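Local atomic coordinates of beta-galacturonidase (Eisenbergiella tayi, PDB entry 6NCW), a protein that hydrolyses beta-galacturonides as a family 2 glycoside hydrolase and may also act on beta-glucuronides. Residues F23-T28 and G54-S59; A94-D99 and I357-T362; V128-Q133 and D519-S524; S179-G184 and P199-G204; T464-G469 and S505-W510. All coordinates share one frame; numbering follows the deposited sequence.

How the interactions relate
Near the N terminus, interaction 1 closes a short loop by pairing neighbouring strands 19-26 and 55-63 of the first beta domain. The same domain then sends out two loops that meet the TIM barrel. Interaction 2 joins 94-99 to helix 349-364, and interaction 3 joins 128-133 to 519-524; their segments alternate along the chain, so these two long closures cross, and Y95 of one touches Y132 of the other. Interaction 4, a hairpin of the immunoglobulin-like domain, falls within both closures. Interaction 5 pairs two barrel strands after interaction 2 has closed but still within the span of interaction 3, whose nearest atoms are about 5 Å away.

Interaction 1: F23-T28 and G54-S59; sequences FHTIGT and GQASYS
Segments 23-28 and 54-59 run antiparallel along neighbouring strands, their short axes 4.4 Å apart at closest approach and 153° between their N-to-C directions. H24 and S57 form a hydrogen-bonded pair: S57 N donates to H24 O at 2.7 Å in an almost straight bond, and H24 N returns a bond to S57 O at 3.1 Å. F23-Y58 and T25-A56 are the flanking non-hydrogen-bonded pairs. A further bond runs from I26 N to Q55 O, and a water donates to I26 O while accepting only weakly from Q55 N.

F23, T25, A56 and Y58 share one face of the sheet. The F23 phenyl swings over to the partner strand with CG trans to N (chi1 173°). Its CD2 stands over one face of the Y58 ring, 3.4 Å from Y58 CZ and nearer the rim than the centre; the two ring planes are inclined at 58°. F23 CE2 also touches A56 CB at 3.4 Å. On the other face, S57 CB makes a CH-pi contact with the H24 imidazole, 4.1 Å from its centroid. That ring is steadied by H24 ND1 donating to T25 O at 3.2 Å. I26 CG1 packs on Q55 CB at 3.5 Å. The polar tips look elsewhere: S57 OG bonds E113, and Y58 OH bonds Y46, whose ring meets F23 edge-to-face.

In the six-stranded antiparallel sheet of this domain, strand 35-39 flanks 19-26 on its outer side, where F23 packs on I35 and A37, while strand 109-117 continues the sheet beyond 55-63.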
# COMPACT_ATOMS: atom_id res chain seq x y z
N PHE A 23 6.39 -14.28 32.17
CA PHE A 23 6.01 -12.89 32.04
C PHE A 23 4.54 -12.70 32.38
O PHE A 23 3.68 -13.47 31.94
CB PHE A 23 6.27 -12.38 30.61
CG PHE A 23 5.75 -10.98 30.33
CD1 PHE A 23 4.52 -10.78 29.70
CD2 PHE A 23 6.50 -9.87 30.68
CE1 PHE A 23 4.05 -9.49 29.43
CE2 PHE A 23 6.04 -8.58 30.41
CZ PHE A 23 4.82 -8.38 29.78
N HIS A 24 4.25 -11.65 33.15
CA HIS A 24 2.88 -11.20 33.35
C HIS A 24 2.91 -9.73 33.75
O HIS A 24 3.85 -9.28 34.41
CB HIS A 24 2.13 -12.07 34.38
CG HIS A 24 2.72 -12.03 35.75
ND1 HIS A 24 2.38 -11.07 36.68
CD2 HIS A 24 3.59 -12.86 36.37
CE1 HIS A 24 3.03 -11.31 37.81
NE2 HIS A 24 3.78 -12.38 37.64
N THR A 25 1.90 -8.97 33.29
CA THR A 25 1.71 -7.60 33.75
C THR A 25 1.23 -7.60 35.20
O THR A 25 0.65 -8.57 35.69
CB THR A 25 0.68 -6.86 32.88
OG1 THR A 25 -0.59 -7.51 32.97
CG2 THR A 25 1.12 -6.81 31.42
N ILE A 26 1.47 -6.48 35.90
CA ILE A 26 0.98 -6.34 37.27
C ILE A 26 0.28 -5.00 37.44
O ILE A 26 0.46 -4.06 36.66
CB ILE A 26 2.10 -6.48 38.32
CG1 ILE A 26 3.19 -5.44 38.10
CG2 ILE A 26 2.71 -7.87 38.26
CD1 ILE A 26 4.40 -5.66 39.01
N GLY A 27 -0.55 -4.92 38.48
CA GLY A 27 -1.30 -3.72 38.80
C GLY A 27 -2.81 -3.89 38.74
O GLY A 27 -3.52 -2.96 38.35
N THR A 28 -3.31 -5.07 39.12
CA THR A 28 -4.73 -5.38 39.04
C THR A 28 -5.15 -6.26 40.22
O THR A 28 -4.31 -6.76 40.98
CB THR A 28 -5.10 -6.07 37.72
OG1 THR A 28 -4.12 -7.07 37.41
CG2 THR A 28 -5.19 -5.06 36.57
N GLY A 54 3.00 0.39 31.84
CA GLY A 54 2.84 0.03 33.24
C GLY A 54 4.02 -0.82 33.70
O GLY A 54 5.08 -0.81 33.08
N GLN A 55 3.80 -1.55 34.79
CA GLN A 55 4.74 -2.53 35.32
C GLN A 55 4.42 -3.93 34.82
O GLN A 55 3.26 -4.29 34.61
CB GLN A 55 4.70 -2.57 36.85
CG GLN A 55 5.00 -1.27 37.56
CD GLN A 55 4.83 -1.43 39.05
OE1 GLN A 55 3.82 -1.97 39.51
NE2 GLN A 55 5.82 -0.99 39.83
N ALA A 56 5.47 -4.74 34.70
CA ALA A 56 5.29 -6.15 34.41
C ALA A 56 6.41 -6.93 35.08
O ALA A 56 7.45 -6.37 35.42
CB ALA A 56 5.26 -6.41 32.90
N SER A 57 6.20 -8.23 35.29
CA SER A 57 7.19 -9.06 35.96
C SER A 57 7.77 -10.11 35.01
O SER A 57 7.02 -10.81 34.32
CB SER A 57 6.59 -9.75 37.19
OG SER A 57 7.12 -11.06 37.33
N TYR A 58 9.10 -10.21 35.00
CA TYR A 58 9.83 -11.29 34.33
C TYR A 58 10.50 -12.17 35.38
O TYR A 58 11.15 -11.65 36.30
CB TYR A 58 10.91 -10.75 33.39
CG TYR A 58 10.44 -10.03 32.14
CD1 TYR A 58 10.50 -10.66 30.90
CD2 TYR A 58 9.97 -8.72 32.19
CE1 TYR A 58 10.09 -10.01 29.74
CE2 TYR A 58 9.56 -8.06 31.03
CZ TYR A 58 9.62 -8.71 29.81
OH TYR A 58 9.20 -8.08 28.65
N SER A 59 10.41 -13.49 35.23
CA SER A 59 11.06 -14.36 36.20
C SER A 59 11.55 -15.64 35.54
O SER A 59 11.02 -16.09 34.52
CB SER A 59 10.10 -14.68 37.36
OG SER A 59 8.81 -15.01 36.88
O HOH W 1 0.58 -1.26 35.86

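Interaction 2: A94-D99 and I357-T362; sequences AYTPFD and IREMIT
T96 and E359 carry this interdomain contact, in which the loop leading into strand 98-105 of the N-terminal beta domain rests on helix 349-364 of the TIM barrel domain. E359, the residue most covered, stretches its side chain from the helix toward the loop, extended beyond CG, with the T96 side chain lying across it, nearly perpendicular. T96 OG1 donates to E359 OE2 at 2.8 Å and approaches it nearly in line with the C-O bond. The T96 hydroxyl sits between its own backbone N and carbonyl carbon (chi1 46°), which turns it to the carboxylate and directs CG2 at the helix. H91 NE2 also bonds OE2, so two groups grip that one oxygen, while N93, the residue before A94, bonds T96 OG1 through ND2.

P97 adds its backbone: its carbonyl oxygen comes within 3.6 Å of E359 CD, against the carboxylate carbon. The P97 ring itself lies against A363, further along the same helix. Both T96 and M360 also touch P314, and the M360 side chain lies about 10 Å from that of the galacturonate-binding residue H312. The apolar branch of the threonine completes the contact, with T96 CG2 4.2 Å from M360 CB.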
# COMPACT_ATOMS: atom_id res chain seq x y z
N ALA A 94 16.77 2.91 30.11
CA ALA A 94 16.67 1.66 29.36
C ALA A 94 17.97 1.28 28.68
O ALA A 94 18.13 0.12 28.27
CB ALA A 94 15.57 1.78 28.29
N TYR A 95 18.90 2.21 28.54
CA TYR A 95 19.89 2.11 27.49
C TYR A 95 21.31 1.93 27.98
O TYR A 95 22.22 1.85 27.16
CB TYR A 95 19.80 3.36 26.58
CG TYR A 95 18.42 3.65 26.05
CD1 TYR A 95 17.84 2.85 25.06
CD2 TYR A 95 17.69 4.75 26.51
CE1 TYR A 95 16.57 3.14 24.54
CE2 TYR A 95 16.43 5.05 26.00
CZ TYR A 95 15.87 4.24 25.02
OH TYR A 95 14.62 4.54 24.54
N THR A 96 21.53 1.85 29.31
CA THR A 96 22.84 1.66 29.89
C THR A 96 22.84 0.43 30.80
O THR A 96 21.82 0.12 31.43
CB THR A 96 23.29 2.89 30.68
OG1 THR A 96 22.22 3.35 31.52
CG2 THR A 96 23.71 4.03 29.72
N PRO A 97 23.95 -0.30 30.87
CA PRO A 97 23.98 -1.53 31.67
C PRO A 97 24.18 -1.22 33.15
O PRO A 97 24.62 -0.13 33.54
CB PRO A 97 25.19 -2.29 31.11
CG PRO A 97 26.08 -1.24 30.54
CD PRO A 97 25.21 -0.05 30.16
N PHE A 98 23.78 -2.18 33.97
CA PHE A 98 23.94 -2.08 35.42
C PHE A 98 24.13 -3.49 35.96
O PHE A 98 23.94 -4.48 35.24
CB PHE A 98 22.75 -1.38 36.11
CG PHE A 98 21.40 -2.11 35.96
CD1 PHE A 98 20.65 -1.99 34.80
CD2 PHE A 98 20.90 -2.88 37.00
CE1 PHE A 98 19.41 -2.63 34.68
CE2 PHE A 98 19.68 -3.53 36.89
CZ PHE A 98 18.92 -3.41 35.72
N ASP A 99 24.52 -3.60 37.23
CA ASP A 99 24.72 -4.93 37.81
C ASP A 99 24.22 -4.99 39.25
O ASP A 99 24.06 -3.97 39.92
CB ASP A 99 26.20 -5.39 37.72
CG ASP A 99 27.16 -4.59 38.62
OD1 ASP A 99 26.72 -3.83 39.51
OD2 ASP A 99 28.38 -4.74 38.43
N ILE A 357 25.51 9.13 31.84
CA ILE A 357 26.85 9.43 31.35
C ILE A 357 27.89 8.53 32.02
O ILE A 357 28.76 7.96 31.35
CB ILE A 357 27.16 10.92 31.57
CG1 ILE A 357 26.21 11.78 30.72
CG2 ILE A 357 28.65 11.21 31.28
CD1 ILE A 357 26.57 13.25 30.76
N ARG A 358 27.84 8.41 33.35
CA ARG A 358 28.81 7.58 34.05
C ARG A 358 28.79 6.15 33.53
O ARG A 358 29.84 5.57 33.21
CB ARG A 358 28.55 7.59 35.55
CG ARG A 358 29.13 8.80 36.26
CD ARG A 358 28.90 8.71 37.76
NE ARG A 358 27.49 8.92 38.09
CZ ARG A 358 26.97 10.12 38.37
NH1 ARG A 358 27.75 11.20 38.39
NH2 ARG A 358 25.68 10.23 38.65
N GLU A 359 27.59 5.56 33.42
CA GLU A 359 27.48 4.17 33.00
C GLU A 359 27.89 4.00 31.54
O GLU A 359 28.57 3.03 31.20
CB GLU A 359 26.06 3.68 33.24
CG GLU A 359 25.73 3.54 34.73
CD GLU A 359 24.27 3.19 34.96
OE1 GLU A 359 23.93 2.73 36.06
OE2 GLU A 359 23.46 3.36 34.02
N MET A 360 27.51 4.96 30.68
CA MET A 360 27.84 4.90 29.26
C MET A 360 29.35 4.91 29.04
O MET A 360 29.88 4.05 28.33
CB MET A 360 27.16 6.07 28.54
CG MET A 360 27.71 6.47 27.20
SD MET A 360 26.81 7.92 26.51
CE MET A 360 27.54 9.33 27.35
N ILE A 361 30.06 5.87 29.62
CA ILE A 361 31.48 5.98 29.31
C ILE A 361 32.27 4.87 30.01
O ILE A 361 33.18 4.28 29.41
CB ILE A 361 32.02 7.38 29.66
CG1 ILE A 361 31.35 8.43 28.77
CG2 ILE A 361 33.54 7.45 29.46
CD1 ILE A 361 31.80 9.85 28.99
N THR A 362 31.91 4.53 31.25
CA THR A 362 32.61 3.44 31.93
C THR A 362 32.49 2.14 31.13
O THR A 362 33.46 1.40 30.98
CB THR A 362 32.06 3.26 33.35
OG1 THR A 362 32.17 4.50 34.05
CG2 THR A 362 32.84 2.19 34.11

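Interaction 3: V128-Q133 and D519-S524; sequences VPNDYQ and DSWFGS
The W521 indole lies with one face against the backbone and side chain at N130-D131. D131 CB sits squarely over the six-membered ring, 3.8 Å from its centroid and only 8° off the ring normal, a CH-pi contact. The same face carries the peptide link before it: N130 C is 3.4 Å from W521 NE1, and D131 N lies over the indole nearer the rim. At the edge, close to the ring plane, P129 O stands 4.0 Å from W521 NE1. The D131 carboxylate is turned nearly parallel to the indole, its plane 15° away, with OD2 3.8 Å from W521 CE3. The N130 amide runs alongside the ring, tilted 29° from it. N130 OD1 curls back to accept from D131 N at 2.9 Å, and ND2 is held by R337 O. Toward the solvent, P129 CB touches S520 OG at 3.5 Å.

D131 is a galacturonate-binding residue. Its OD2 forms a salt bridge with R525, and its OD1 bonds N530 ND2 and a bound glycerol, so the indole packs beside a carboxylate whose two oxygens are both engaged in the site.

Segment 128-133 belongs to the loop between strands 109-117 and 142-147 of the N-terminal domain. The 3-10 turn 519-523 lies between strands 515-516 and 529-530 of the barrel domain. A backbone hydrogen bond also ties N130 to C518, the residue just before this turn, and on the turn F522 meets W433 and K481 of the second subunit.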
# COMPACT_ATOMS: atom_id res chain seq x y z
N VAL A 128 10.11 10.23 28.61
CA VAL A 128 8.92 11.08 28.62
C VAL A 128 8.15 10.85 27.32
O VAL A 128 8.69 10.23 26.39
CB VAL A 128 9.31 12.57 28.76
CG1 VAL A 128 10.04 12.84 30.09
CG2 VAL A 128 10.15 13.00 27.57
N PRO A 129 6.90 11.31 27.19
CA PRO A 129 6.26 11.28 25.86
C PRO A 129 7.15 12.05 24.90
O PRO A 129 7.57 13.17 25.20
CB PRO A 129 4.91 11.98 26.09
CG PRO A 129 4.67 11.83 27.61
CD PRO A 129 6.04 11.99 28.18
N ASN A 130 7.54 11.40 23.81
CA ASN A 130 8.60 11.94 22.98
C ASN A 130 8.47 11.39 21.56
O ASN A 130 7.62 10.54 21.27
CB ASN A 130 9.97 11.61 23.58
CG ASN A 130 10.97 12.76 23.44
OD1 ASN A 130 10.91 13.57 22.49
ND2 ASN A 130 11.89 12.85 24.40
N ASP A 131 9.35 11.89 20.68
CA ASP A 131 9.41 11.51 19.26
C ASP A 131 10.16 10.20 19.03
O ASP A 131 10.92 10.05 18.06
CB ASP A 131 10.04 12.67 18.48
CG ASP A 131 9.82 12.55 16.95
OD1 ASP A 131 10.67 13.02 16.17
OD2 ASP A 131 8.81 12.01 16.52
N TYR A 132 9.96 9.24 19.92
CA TYR A 132 10.43 7.86 19.82
C TYR A 132 9.78 7.11 20.98
O TYR A 132 9.30 7.73 21.95
CB TYR A 132 11.97 7.74 19.88
CG TYR A 132 12.58 8.24 21.19
CD1 TYR A 132 12.78 9.61 21.41
CD2 TYR A 132 12.97 7.35 22.21
CE1 TYR A 132 13.34 10.08 22.59
CE2 TYR A 132 13.53 7.81 23.39
CZ TYR A 132 13.70 9.18 23.57
OH TYR A 132 14.23 9.67 24.73
N GLN A 133 9.77 5.79 20.90
CA GLN A 133 9.00 4.98 21.83
C GLN A 133 9.85 4.59 23.04
O GLN A 133 11.03 4.26 22.89
CB GLN A 133 8.47 3.72 21.13
CG GLN A 133 7.68 2.74 22.04
CD GLN A 133 6.39 3.35 22.59
OE1 GLN A 133 6.41 4.17 23.51
NE2 GLN A 133 5.27 2.95 22.02
N ASP A 519 2.15 8.20 21.33
CA ASP A 519 0.82 8.58 20.88
C ASP A 519 0.60 10.09 20.92
O ASP A 519 -0.13 10.63 20.07
CB ASP A 519 -0.24 7.88 21.74
CG ASP A 519 -0.21 6.35 21.60
OD1 ASP A 519 0.15 5.82 20.50
OD2 ASP A 519 -0.57 5.66 22.60
N SER A 520 1.23 10.79 21.87
CA SER A 520 0.99 12.23 21.96
C SER A 520 1.55 13.02 20.77
O SER A 520 1.20 14.19 20.62
CB SER A 520 1.59 12.80 23.25
OG SER A 520 2.99 12.60 23.25
N TRP A 521 2.43 12.42 19.97
CA TRP A 521 3.02 13.08 18.81
C TRP A 521 2.25 12.85 17.52
O TRP A 521 2.68 13.35 16.46
CB TRP A 521 4.48 12.64 18.64
CG TRP A 521 5.40 13.36 19.60
CD1 TRP A 521 5.42 13.26 20.95
CD2 TRP A 521 6.40 14.31 19.25
NE1 TRP A 521 6.38 14.10 21.47
CE2 TRP A 521 6.98 14.77 20.44
CE3 TRP A 521 6.84 14.85 18.03
CZ2 TRP A 521 8.01 15.71 20.46
CZ3 TRP A 521 7.84 15.79 18.04
CH2 TRP A 521 8.42 16.21 19.25
N PHE A 522 1.12 12.12 17.57
CA PHE A 522 0.42 11.71 16.36
C PHE A 522 0.11 12.89 15.43
O PHE A 522 0.10 12.74 14.20
CB PHE A 522 -0.89 10.98 16.76
CG PHE A 522 -2.02 11.93 17.04
CD1 PHE A 522 -2.15 12.51 18.29
CD2 PHE A 522 -2.91 12.30 16.03
CE1 PHE A 522 -3.16 13.44 18.55
CE2 PHE A 522 -3.93 13.22 16.27
CZ PHE A 522 -4.04 13.80 17.54
N GLY A 523 -0.19 14.07 15.98
CA GLY A 523 -0.68 15.16 15.14
C GLY A 523 0.29 15.57 14.06
O GLY A 523 -0.12 15.94 12.95
N SER A 524 1.59 15.50 14.34
CA SER A 524 2.62 15.85 13.38
C SER A 524 3.40 14.64 12.90
O SER A 524 4.45 14.80 12.28
CB SER A 524 3.60 16.85 13.99
OG SER A 524 4.24 16.26 15.12

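Interaction 4: S179-G184 and P199-G204; sequences SGRLDG and PIVLEG
The R181 side chain slants across segment 199-204, passing L202, E203 and V201 in turn. CB is 3.9 Å from L202 O, and CG is closer to that carbonyl at 3.5 Å. CD reaches E203 OE2 at 3.5 Å. The chain is fully extended to NE, starting from a chi1 of 178° that points CG away from the backbone N, and this brings the guanidinium beside V201. There R181 NE is 3.7 Å from V201 CG1 and equally far from E203 OE2, a long salt bridge that meets the guanidinium at its edge. R181 NH2 also rests against V201 CG1. R181 NH1 forms a salt bridge with D183 OD2 at 2.8 Å, though the hydrogen bond within it is bent and weak. These charged groups lie on the outer surface of a beta hairpin, strands 182-190 and 193-202 of the immunoglobulin-like sandwich domain. Paired backbone bonds join L182 to L202 and G184 to I200, with D183 and V201 the non-hydrogen-bonded pair between them. I200 and L202 project from the other face of the hairpin and pack on F210. On the R181 side, D183 runs beside V201, its OD1 3.5 Å from V201 CG2.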
# COMPACT_ATOMS: atom_id res chain seq x y z
N SER A 179 35.92 -8.81 53.59
CA SER A 179 36.01 -7.81 54.65
C SER A 179 37.45 -7.49 55.03
O SER A 179 37.70 -6.44 55.63
CB SER A 179 35.23 -8.27 55.89
OG SER A 179 35.67 -9.54 56.33
N GLY A 180 38.41 -8.34 54.66
CA GLY A 180 39.80 -8.11 54.97
C GLY A 180 40.61 -7.54 53.82
O GLY A 180 40.20 -7.60 52.66
N ARG A 181 41.77 -6.99 54.16
CA ARG A 181 42.72 -6.49 53.18
C ARG A 181 43.10 -7.60 52.20
O ARG A 181 43.13 -8.78 52.55
CB ARG A 181 43.97 -5.95 53.89
CG ARG A 181 45.09 -5.43 53.00
CD ARG A 181 46.26 -4.92 53.83
NE ARG A 181 47.43 -4.59 53.01
CZ ARG A 181 48.36 -5.46 52.64
NH1 ARG A 181 48.27 -6.73 53.02
NH2 ARG A 181 49.38 -5.07 51.89
N LEU A 182 43.37 -7.22 50.94
CA LEU A 182 43.65 -8.18 49.88
C LEU A 182 44.88 -7.75 49.09
O LEU A 182 45.09 -6.56 48.85
CB LEU A 182 42.43 -8.32 48.95
CG LEU A 182 42.27 -9.65 48.22
CD1 LEU A 182 40.88 -10.25 48.47
CD2 LEU A 182 42.53 -9.46 46.72
N ASP A 183 45.68 -8.73 48.68
CA ASP A 183 46.92 -8.52 47.95
C ASP A 183 46.92 -9.35 46.68
O ASP A 183 46.28 -10.41 46.61
CB ASP A 183 48.19 -8.93 48.75
CG ASP A 183 48.41 -8.09 49.98
OD1 ASP A 183 48.15 -6.86 49.93
OD2 ASP A 183 48.85 -8.66 51.01
N GLY A 184 47.66 -8.88 45.68
CA GLY A 184 47.79 -9.62 44.44
C GLY A 184 48.36 -8.72 43.36
O GLY A 184 48.86 -7.62 43.63
N PRO A 199 50.90 -4.30 40.61
CA PRO A 199 50.67 -4.80 41.97
C PRO A 199 49.43 -4.15 42.57
O PRO A 199 49.22 -2.94 42.46
CB PRO A 199 51.95 -4.43 42.73
CG PRO A 199 52.52 -3.26 41.96
CD PRO A 199 52.11 -3.45 40.52
N ILE A 200 48.60 -4.98 43.20
CA ILE A 200 47.30 -4.57 43.73
C ILE A 200 47.32 -4.71 45.24
O ILE A 200 47.74 -5.75 45.76
CB ILE A 200 46.15 -5.43 43.15
CG1 ILE A 200 46.14 -5.41 41.62
CG2 ILE A 200 44.81 -4.95 43.67
CD1 ILE A 200 45.97 -4.05 41.05
N VAL A 201 46.84 -3.68 45.93
CA VAL A 201 46.55 -3.77 47.36
C VAL A 201 45.21 -3.10 47.60
O VAL A 201 45.04 -1.90 47.32
CB VAL A 201 47.64 -3.11 48.22
CG1 VAL A 201 47.15 -3.01 49.65
CG2 VAL A 201 48.93 -3.92 48.16
N LEU A 202 44.25 -3.86 48.13
CA LEU A 202 42.92 -3.37 48.42
C LEU A 202 42.60 -3.59 49.89
O LEU A 202 42.79 -4.70 50.40
CB LEU A 202 41.87 -4.07 47.55
CG LEU A 202 41.91 -3.76 46.05
CD1 LEU A 202 41.16 -4.83 45.29
CD2 LEU A 202 41.28 -2.41 45.81
N GLU A 203 42.12 -2.55 50.55
CA GLU A 203 41.56 -2.71 51.89
C GLU A 203 40.18 -3.35 51.80
O GLU A 203 39.55 -3.40 50.73
CB GLU A 203 41.50 -1.35 52.61
CG GLU A 203 42.88 -0.66 52.77
CD GLU A 203 43.86 -1.46 53.64
OE1 GLU A 203 43.50 -1.81 54.78
OE2 GLU A 203 45.00 -1.74 53.18
N GLY A 204 39.71 -3.86 52.93
CA GLY A 204 38.44 -4.57 52.96
C GLY A 204 37.29 -3.83 52.29
O GLY A 204 37.02 -2.67 52.61

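Interaction 5: T464-G469 and S505-W510; sequences TEIGAG and SGVYIW
The short axes of strands 464-466 and 505-509 approach to 4.8 Å, with 66° between their N-to-C directions. They are joined by a 2.8 Å bond from W510 N to I466 O, the donor standing above the carbonyl plane, and a weak one from I466 N to Y508 O. Beyond them the chains stay close: G467 CA points its hydrogen at W510 O, 3.5 Å away, and a water accepting from A468 N lies 2.8 Å from W510 O.

The E465 side chain runs alongside W510 in the same direction. The glutamate, extended beyond CG, brings CD to 3.6 Å from W510 CE3, with OE2 above the indole plane toward its rim and the carboxylate inclined 39° to the ring. In W510 a chi1 of 180° swings the indole away from its own backbone N and next to the glutamate. W510 NE1 bonds N530 OD1, fixing the ring's rotation. R309 and a bound glycerol hold E465 OE1, and Y430 holds OE2. I466 CG2 meets V507 CG2 at 3.5 Å, and both residues pack against helix 484-500. Y508 CB touches T464 O at 3.5 Å, and T464 CA lies at the edge of the tyrosine ring, whose hydroxyl bonds S307 and Y371.

The two strands and helix 484-500 between them form a beta-alpha-beta unit of the TIM barrel. E465, a residue that binds galacturonate, stands near the C-terminal end of its strand, the end of the barrel where such enzymes place their active site. W510 lies against H312 and bonds N530, both galacturonate-binding residues, consistent with a place in the pocket wall.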
# COMPACT_ATOMS: atom_id res chain seq x y z
N THR A 464 24.16 17.57 12.40
CA THR A 464 23.86 16.31 13.06
C THR A 464 22.47 15.78 12.72
O THR A 464 22.18 14.62 13.06
CB THR A 464 24.02 16.44 14.59
OG1 THR A 464 23.59 17.74 15.02
CG2 THR A 464 25.48 16.22 14.96
N GLU A 465 21.64 16.59 12.06
CA GLU A 465 20.35 16.16 11.50
C GLU A 465 20.03 17.03 10.29
O GLU A 465 20.11 18.25 10.40
CB GLU A 465 19.20 16.28 12.51
CG GLU A 465 19.20 15.19 13.57
CD GLU A 465 18.16 15.41 14.67
OE1 GLU A 465 18.44 14.95 15.80
OE2 GLU A 465 17.09 16.02 14.41
N ILE A 466 19.70 16.39 9.17
CA ILE A 466 18.99 17.01 8.05
C ILE A 466 18.22 15.90 7.33
O ILE A 466 18.68 14.76 7.25
CB ILE A 466 19.98 17.75 7.11
CG1 ILE A 466 19.24 18.67 6.13
CG2 ILE A 466 20.85 16.76 6.34
CD1 ILE A 466 20.16 19.78 5.56
N GLY A 467 17.05 16.23 6.80
CA GLY A 467 16.28 15.22 6.09
C GLY A 467 14.84 15.67 5.83
O GLY A 467 14.51 16.86 5.91
N ALA A 468 14.00 14.68 5.52
CA ALA A 468 12.65 14.99 5.07
C ALA A 468 11.75 13.77 5.25
O ALA A 468 12.20 12.63 5.14
CB ALA A 468 12.65 15.42 3.60
N GLY A 469 10.46 14.03 5.47
CA GLY A 469 9.51 12.94 5.60
C GLY A 469 9.13 12.35 4.26
O GLY A 469 9.21 13.00 3.21
N SER A 505 32.41 19.58 8.51
CA SER A 505 33.06 18.29 8.41
C SER A 505 32.15 17.18 7.89
O SER A 505 32.66 16.10 7.58
CB SER A 505 33.63 17.87 9.76
OG SER A 505 34.75 18.67 10.08
N GLY A 506 30.84 17.42 7.79
CA GLY A 506 29.94 16.41 7.25
C GLY A 506 28.57 16.49 7.90
O GLY A 506 28.20 17.51 8.47
N VAL A 507 27.84 15.37 7.81
CA VAL A 507 26.40 15.35 8.03
C VAL A 507 25.96 13.98 8.54
O VAL A 507 26.52 12.95 8.14
CB VAL A 507 25.64 15.70 6.72
CG1 VAL A 507 26.04 14.74 5.60
CG2 VAL A 507 24.12 15.62 6.93
N TYR A 508 24.95 13.97 9.42
CA TYR A 508 24.15 12.77 9.70
C TYR A 508 22.75 13.02 9.19
O TYR A 508 22.05 13.93 9.65
CB TYR A 508 24.10 12.41 11.19
CG TYR A 508 25.40 11.96 11.76
CD1 TYR A 508 26.21 12.86 12.46
CD2 TYR A 508 25.84 10.65 11.61
CE1 TYR A 508 27.44 12.46 12.99
CE2 TYR A 508 27.06 10.24 12.14
CZ TYR A 508 27.86 11.16 12.82
OH TYR A 508 29.07 10.77 13.35
N ILE A 509 22.34 12.20 8.23
CA ILE A 509 20.96 12.23 7.76
C ILE A 509 20.01 11.81 8.87
O ILE A 509 20.23 10.81 9.57
CB ILE A 509 20.81 11.32 6.52
CG1 ILE A 509 21.54 11.96 5.33
CG2 ILE A 509 19.34 11.14 6.18
CD1 ILE A 509 21.84 11.02 4.20
N TRP A 510 18.95 12.58 9.05
CA TRP A 510 17.82 12.15 9.85
C TRP A 510 16.79 11.59 8.88
O TRP A 510 16.18 12.35 8.13
CB TRP A 510 17.22 13.31 10.67
CG TRP A 510 16.07 12.78 11.47
CD1 TRP A 510 14.78 12.60 11.05
CD2 TRP A 510 16.13 12.23 12.81
NE1 TRP A 510 14.02 12.02 12.05
CE2 TRP A 510 14.83 11.78 13.13
CE3 TRP A 510 17.15 12.10 13.76
CZ2 TRP A 510 14.52 11.21 14.38
CZ3 TRP A 510 16.85 11.53 15.00
CH2 TRP A 510 15.54 11.09 15.29
O HOH W 2 15.22 12.15 5.52